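Local coordinates for protein mRNA nuclease HepT (Shewanella oneidensis MR-1, PDB 6M6U) that cleaves mRNA as the growth-inhibiting toxin of a type VII toxin-antitoxin system and is neutralised mostly through tri-AMPylation by its antitoxin MntA, at residues N7-I12 with Q125-I130. Sequence-based numbering, arbitrary orientation.
Sequences NKIATI and QFIDVI
Ile-127 lies over the side chains of Ile-9 and Ile-12, so that one residue of helix 120-131 packs against two residues one turn apart on helix 3-23. The contact joins the first and last helices of the all-helical HepT-like fold, in which the two ends of the chain come together side by side. The helices approach closely here: Ile-9 CA and Ile-127 CA are 6.3 Å apart.

Branching at CB lets Ile-127 use both arms. Its CG2, anti to the backbone N, meets Ile-9 CG2 at 3.7 Å, while CG1 carries the extended chain (chi2 -179°) onward to Ile-12. The side chains of Ile-9 and Ile-127 pass at a slant rather than end to end. In Ile-9 the chain is bent (chi2 -51°), which brings its CD1 beside Ile-127 CG1 at 3.5 Å, and the same methyl lies 3.6 Å from Ile-127 CG2. Ile-12 instead meets Ile-127 tip to tip. Isoleucine suits all three positions, since each is buried and the contact is made entirely by aliphatic carbons in van der Waals contact, with no polar atom taking part.

Beyond this trio the apolar layer continues into helix 33-60, where Ile-12 rests on Ala-49 and Cys-50, and Phe-126 also reaches Cys-50. Polar residues occupy another side of helix 3-23: Lys-8 forms a salt bridge with Asp-52, and also packs on His-102 of a second HepT subunit, while Thr-11 packs on Tyr-104 of that subunit, the residue that MntA tri-AMPylates, unmodified here. At the end of the Ile-127 chain, CD1 sits 3.6 Å from Ile-12 CG2 and 3.8 Å from Ile-12 CB.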
# COMPACT_ATOMS: atom_id res chain seq x y z
N ASN B 7 2.92 -43.40 -24.85
CA ASN B 7 3.75 -42.59 -25.73
C ASN B 7 5.19 -42.52 -25.25
O ASN B 7 6.12 -42.54 -26.06
CB ASN B 7 3.16 -41.18 -25.88
CG ASN B 7 1.88 -41.17 -26.69
OD1 ASN B 7 1.90 -40.90 -27.89
ND2 ASN B 7 0.76 -41.48 -26.05
N LYS B 8 5.40 -42.45 -23.93
CA LYS B 8 6.76 -42.43 -23.41
C LYS B 8 7.45 -43.77 -23.65
O LYS B 8 8.65 -43.80 -23.95
CB LYS B 8 6.75 -42.08 -21.92
CG LYS B 8 6.21 -40.69 -21.62
CD LYS B 8 6.97 -39.60 -22.36
CE LYS B 8 6.32 -38.24 -22.15
NZ LYS B 8 7.06 -37.14 -22.83
N ILE B 9 6.72 -44.88 -23.51
CA ILE B 9 7.25 -46.19 -23.89
C ILE B 9 7.72 -46.16 -25.33
O ILE B 9 8.85 -46.53 -25.65
CB ILE B 9 6.21 -47.30 -23.67
CG1 ILE B 9 5.91 -47.50 -22.18
CG2 ILE B 9 6.67 -48.60 -24.30
CD1 ILE B 9 7.14 -47.68 -21.33
N ALA B 10 6.84 -45.72 -26.24
CA ALA B 10 7.18 -45.66 -27.66
C ALA B 10 8.43 -44.83 -27.90
O ALA B 10 9.26 -45.18 -28.75
CB ALA B 10 6.00 -45.11 -28.45
N THR B 11 8.59 -43.73 -27.16
CA THR B 11 9.75 -42.87 -27.35
C THR B 11 11.04 -43.56 -26.91
O THR B 11 12.06 -43.47 -27.59
CB THR B 11 9.55 -41.55 -26.60
OG1 THR B 11 8.56 -40.78 -27.28
CG2 THR B 11 10.85 -40.76 -26.53
N ILE B 12 11.00 -44.26 -25.77
CA ILE B 12 12.18 -45.00 -25.31
C ILE B 12 12.60 -46.02 -26.36
O ILE B 12 13.79 -46.15 -26.68
CB ILE B 12 11.90 -45.67 -23.96
CG1 ILE B 12 11.68 -44.62 -22.87
CG2 ILE B 12 13.05 -46.60 -23.58
CD1 ILE B 12 11.09 -45.16 -21.60
N GLN B 125 13.89 -53.06 -19.38
CA GLN B 125 13.40 -53.65 -18.13
C GLN B 125 12.42 -52.71 -17.43
O GLN B 125 11.40 -53.16 -16.90
CB GLN B 125 14.58 -53.99 -17.23
CG GLN B 125 14.23 -54.78 -15.98
CD GLN B 125 15.46 -55.07 -15.12
OE1 GLN B 125 16.59 -55.05 -15.61
NE2 GLN B 125 15.24 -55.33 -13.84
N PHE B 126 12.71 -51.41 -17.43
CA PHE B 126 11.80 -50.43 -16.86
C PHE B 126 10.48 -50.38 -17.63
O PHE B 126 9.41 -50.26 -17.04
CB PHE B 126 12.47 -49.06 -16.84
CG PHE B 126 11.60 -47.95 -16.34
CD1 PHE B 126 11.30 -47.83 -15.00
CD2 PHE B 126 11.10 -47.00 -17.22
CE1 PHE B 126 10.51 -46.80 -14.53
CE2 PHE B 126 10.30 -45.96 -16.76
CZ PHE B 126 10.01 -45.86 -15.42
N ILE B 127 10.55 -50.49 -18.96
CA ILE B 127 9.34 -50.52 -19.78
C ILE B 127 8.47 -51.71 -19.40
O ILE B 127 7.25 -51.58 -19.22
CB ILE B 127 9.71 -50.55 -21.28
CG1 ILE B 127 10.28 -49.21 -21.73
CG2 ILE B 127 8.50 -50.95 -22.12
CD1 ILE B 127 10.64 -49.19 -23.20
N ASP B 128 9.08 -52.88 -19.27
CA ASP B 128 8.32 -54.11 -19.05
C ASP B 128 7.65 -54.12 -17.68
O ASP B 128 6.49 -54.51 -17.55
CB ASP B 128 9.22 -55.33 -19.23
CG ASP B 128 9.72 -55.48 -20.65
OD1 ASP B 128 10.80 -56.09 -20.85
OD2 ASP B 128 9.05 -54.98 -21.58
N VAL B 129 8.37 -53.69 -16.64
CA VAL B 129 7.79 -53.63 -15.30
C VAL B 129 6.63 -52.63 -15.27
O VAL B 129 5.56 -52.91 -14.72
CB VAL B 129 8.86 -53.28 -14.26
CG1 VAL B 129 8.21 -52.84 -12.97
CG2 VAL B 129 9.77 -54.48 -14.00
N ILE B 130 6.84 -51.46 -15.87
CA ILE B 130 5.83 -50.41 -15.83
C ILE B 130 4.54 -50.88 -16.49
O ILE B 130 3.45 -50.74 -15.92
CB ILE B 130 6.36 -49.12 -16.49
CG1 ILE B 130 7.38 -48.43 -15.58
CG2 ILE B 130 5.21 -48.18 -16.83
CD1 ILE B 130 6.91 -48.28 -14.15